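PDB 4XJW: sialidase B from Streptococcus pneumoniae serotype 4, which releases terminal sialic acid residues from oligosaccharides, glycoproteins and glycolipids, acting as an intramolecular trans-sialidase. Local coordinates for residues A[214-220]-A[428-433]. The protein carries 1 engineered substitution. Numbering follows the deposited sequence.
Sequences LSSGRVL and NRGESW
Arg218 reaches across to Arg429 and Glu431 where two turns of the sialidase beta-propeller meet: the type I turn 214-217, in the hairpin joining strands 205-213 and 219-226, and the type I' turn 428-431 of the second BNR (Asp-box) repeat. In Arg218, CG stands opposite the backbone N (chi1 173°) and the chain bends at chi3 (-71°), which presents the guanidinium edge to the 428-431 turn. Arg218 NH1 donates to Glu431 OE2 at 2.8 Å and to the backbone O of Arg429 at 3.1 Å, the latter nearly straight (165°) but arriving from above the carbonyl plane. Arg218 NH2 adds a longer, more bent bond to Glu431 OE2, 3.2 Å, giving an end-on salt bridge on the anti side of the carboxylate. NE pairs instead with Asp245, and Tyr243 supplies a cation-pi contact, consistent with a firmly fixed guanidinium.

The apolar part of the contact lies with Leu214 and Leu220: Leu214 CD1 packs on Arg429 CB (3.8 Å), and Leu220 CD2 meets the CZ2-CH2 edge of Trp433, whose NE1 bonds to Thr241. Beyond CB, Arg429 runs extended past Ser216 to its guanidinium, perpendicular to that of Arg218. Two waters link it to the 214-217 turn: one joins Arg429 NH2 to Ser215 OG; the other, bonded to both Ser215 OG and Ser216 N, lies in the guanidinium plane and accepts from Arg429 NE at 2.7 Å.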
ATOM      1  N   LEU A 214      -2.333   6.538  19.878  1.00  7.81           N
ATOM      2  CA  LEU A 214      -2.573   7.810  20.559  1.00  8.21           C
ATOM      3  C   LEU A 214      -2.684   7.616  22.068  1.00 10.27           C
ATOM      4  O   LEU A 214      -2.902   6.496  22.559  1.00  9.46           O
ATOM      5  CB  LEU A 214      -3.837   8.493  20.009  1.00  9.83           C
ATOM      6  CG  LEU A 214      -3.832   8.705  18.487  1.00  9.56           C
ATOM      7  CD1 LEU A 214      -5.164   9.332  18.062  1.00 12.06           C
ATOM      8  CD2 LEU A 214      -2.670   9.593  18.081  1.00 13.78           C
ATOM      9  N   SER A 215      -2.507   8.713  22.798  1.00 10.56           N
ATOM     10  CA  SER A 215      -2.540   8.664  24.265  1.00 10.33           C
ATOM     11  C   SER A 215      -3.888   8.189  24.819  1.00  9.93           C
ATOM     12  O   SER A 215      -3.958   7.586  25.905  1.00  9.51           O
ATOM     13  CB  SER A 215      -2.152  10.018  24.850  1.00 11.62           C
ATOM     14  OG  SER A 215      -3.121  11.014  24.590  1.00 15.22           O
ATOM     15  N   SER A 216      -4.962   8.450  24.084  1.00 11.17           N
ATOM     16  CA  SER A 216      -6.284   8.009  24.520  1.00 10.90           C
ATOM     17  C   SER A 216      -6.457   6.500  24.359  1.00 10.92           C
ATOM     18  O   SER A 216      -7.430   5.930  24.850  1.00  9.79           O
ATOM     19  CB  SER A 216      -7.369   8.712  23.712  1.00 12.76           C
ATOM     20  OG  SER A 216      -7.312   8.243  22.367  1.00 11.80           O
ATOM     21  N   GLY A 217      -5.546   5.856  23.627  1.00  8.38           N
ATOM     22  CA  GLY A 217      -5.673   4.438  23.314  1.00 11.04           C
ATOM     23  C   GLY A 217      -6.224   4.191  21.916  1.00  9.20           C
ATOM     24  O   GLY A 217      -6.211   3.059  21.412  1.00 14.12           O
ATOM     25  N   ARG A 218      -6.741   5.248  21.302  1.00  7.90           N
ATOM     26  CA  ARG A 218      -7.143   5.177  19.897  1.00  8.45           C
ATOM     27  C   ARG A 218      -5.916   4.902  19.029  1.00 10.19           C
ATOM     28  O   ARG A 218      -4.862   5.491  19.232  1.00 10.50           O
ATOM     29  CB  ARG A 218      -7.838   6.468  19.459  1.00  9.73           C
ATOM     30  CG  ARG A 218      -8.143   6.528  17.961  1.00  9.68           C
ATOM     31  CD  ARG A 218      -9.011   7.741  17.626  1.00  9.91           C
ATOM     32  NE  ARG A 218     -10.377   7.586  18.119  1.00 10.05           N
ATOM     33  CZ  ARG A 218     -11.339   8.488  17.956  1.00 14.22           C
ATOM     34  NH1 ARG A 218     -11.094   9.622  17.311  1.00 12.70           N
ATOM     35  NH2 ARG A 218     -12.553   8.253  18.439  1.00 14.77           N
ATOM     36  N   VAL A 219      -6.056   3.980  18.090  1.00  8.55           N
ATOM     37  CA  VAL A 219      -4.978   3.675  17.153  1.00  7.97           C
ATOM     38  C   VAL A 219      -5.371   4.286  15.812  1.00  9.60           C
ATOM     39  O   VAL A 219      -6.478   4.051  15.323  1.00  9.12           O
ATOM     40  CB  VAL A 219      -4.774   2.155  17.011  1.00  8.41           C
ATOM     41  CG1 VAL A 219      -3.645   1.863  16.023  1.00  8.82           C
ATOM     42  CG2 VAL A 219      -4.450   1.540  18.368  1.00 10.76           C
ATOM     43  N   LEU A 220      -4.474   5.085  15.239  1.00  7.46           N
ATOM     44  CA  LEU A 220      -4.741   5.821  14.003  1.00  7.06           C
ATOM     45  C   LEU A 220      -3.897   5.234  12.878  1.00  8.38           C
ATOM     46  O   LEU A 220      -2.749   4.814  13.095  1.00 10.54           O
ATOM     47  CB  LEU A 220      -4.391   7.300  14.182  1.00  9.53           C
ATOM     48  CG  LEU A 220      -4.691   8.287  13.047  1.00  8.04           C
ATOM     49  CD1 LEU A 220      -6.186   8.310  12.774  1.00 10.23           C
ATOM     50  CD2 LEU A 220      -4.174   9.692  13.383  1.00 11.45           C
ATOM     51  N   ASN A 428      -9.470  16.329  16.990  1.00 10.88           N
ATOM     52  CA  ASN A 428     -10.390  15.301  17.479  1.00 11.31           C
ATOM     53  C   ASN A 428      -9.891  13.884  17.184  1.00 12.16           C
ATOM     54  O   ASN A 428     -10.682  12.976  16.875  1.00 12.59           O
ATOM     55  CB  ASN A 428     -11.795  15.524  16.913  1.00 12.55           C
ATOM     56  CG  ASN A 428     -11.786  15.729  15.417  1.00 12.89           C
ATOM     57  OD1 ASN A 428     -10.869  15.270  14.738  1.00 12.31           O
ATOM     58  ND2 ASN A 428     -12.794  16.426  14.893  1.00 15.07           N
ATOM     59  N   ARG A 429      -8.569  13.725  17.267  1.00 10.60           N
ATOM     60  CA  ARG A 429      -7.913  12.424  17.127  1.00 10.22           C
ATOM     61  C   ARG A 429      -8.302  11.693  15.839  1.00 10.32           C
ATOM     62  O   ARG A 429      -8.559  10.485  15.845  1.00 10.07           O
ATOM     63  CB  ARG A 429      -8.185  11.546  18.352  1.00 13.54           C
ATOM     64  CG  ARG A 429      -7.788  12.209  19.659  1.00 14.72           C
ATOM     65  CD  ARG A 429      -8.054  11.284  20.843  1.00 15.03           C
ATOM     66  NE  ARG A 429      -7.617  11.883  22.101  1.00 17.83           N
ATOM     67  CZ  ARG A 429      -8.409  12.605  22.888  1.00 24.30           C
ATOM     68  NH1 ARG A 429      -9.677  12.807  22.546  1.00 21.78           N
ATOM     69  NH2 ARG A 429      -7.937  13.120  24.015  1.00 25.38           N
ATOM     70  N   GLY A 430      -8.362  12.433  14.737  1.00 12.30           N
ATOM     71  CA  GLY A 430      -8.568  11.827  13.435  1.00  9.78           C
ATOM     72  C   GLY A 430     -10.012  11.745  12.969  1.00 12.79           C
ATOM     73  O   GLY A 430     -10.296  11.095  11.967  1.00 12.80           O
ATOM     74  N   GLU A 431     -10.935  12.399  13.671  1.00 11.93           N
ATOM     75  CA  GLU A 431     -12.318  12.443  13.198  1.00 13.07           C
ATOM     76  C   GLU A 431     -12.524  13.475  12.088  1.00 11.19           C
ATOM     77  O   GLU A 431     -13.443  13.346  11.276  1.00 13.10           O
ATOM     78  CB  GLU A 431     -13.295  12.681  14.363  1.00 10.89           C
ATOM     79  CG  GLU A 431     -13.324  11.520  15.354  1.00 13.32           C
ATOM     80  CD  GLU A 431     -13.781  11.932  16.737  1.00 15.18           C
ATOM     81  OE1 GLU A 431     -14.543  12.915  16.834  1.00 18.10           O
ATOM     82  OE2 GLU A 431     -13.364  11.288  17.728  1.00 16.87           O
ATOM     83  N   SER A 432     -11.658  14.489  12.063  1.00 11.83           N
ATOM     84  CA  SER A 432     -11.549  15.411  10.935  1.00 10.77           C
ATOM     85  C   SER A 432     -10.153  16.033  10.920  1.00 12.14           C
ATOM     86  O   SER A 432      -9.464  16.048  11.940  1.00 12.73           O
ATOM     87  CB  SER A 432     -12.617  16.505  11.001  1.00 17.38           C
ATOM     88  OG  SER A 432     -12.395  17.367  12.099  1.00 15.36           O
ATOM     89  N   TRP A 433      -9.764  16.564   9.760  1.00 12.43           N
ATOM     90  CA  TRP A 433      -8.453  17.173   9.559  1.00 10.59           C
ATOM     91  C   TRP A 433      -8.598  18.591   9.026  1.00 11.06           C
ATOM     92  O   TRP A 433      -9.499  18.872   8.227  1.00 13.84           O
ATOM     93  CB  TRP A 433      -7.625  16.338   8.568  1.00  9.54           C
ATOM     94  CG  TRP A 433      -7.329  14.961   9.068  1.00  8.87           C
ATOM     95  CD1 TRP A 433      -8.049  13.824   8.813  1.00 10.32           C
ATOM     96  CD2 TRP A 433      -6.260  14.572   9.936  1.00  9.63           C
ATOM     97  NE1 TRP A 433      -7.468  12.748   9.444  1.00 11.27           N
ATOM     98  CE2 TRP A 433      -6.374  13.182  10.147  1.00 10.14           C
ATOM     99  CE3 TRP A 433      -5.194  15.261  10.535  1.00 10.11           C
ATOM    100  CZ2 TRP A 433      -5.477  12.466  10.964  1.00 10.30           C
ATOM    101  CZ3 TRP A 433      -4.297  14.549  11.341  1.00 12.14           C
ATOM    102  CH2 TRP A 433      -4.443  13.165  11.538  1.00 12.46           C
TER
HETATM  103  O   HOH W   1      -5.035  11.015  22.453  1.00 16.58           O
HETATM  104  O   HOH W   2      -5.737  11.625  25.740  1.00 23.19           O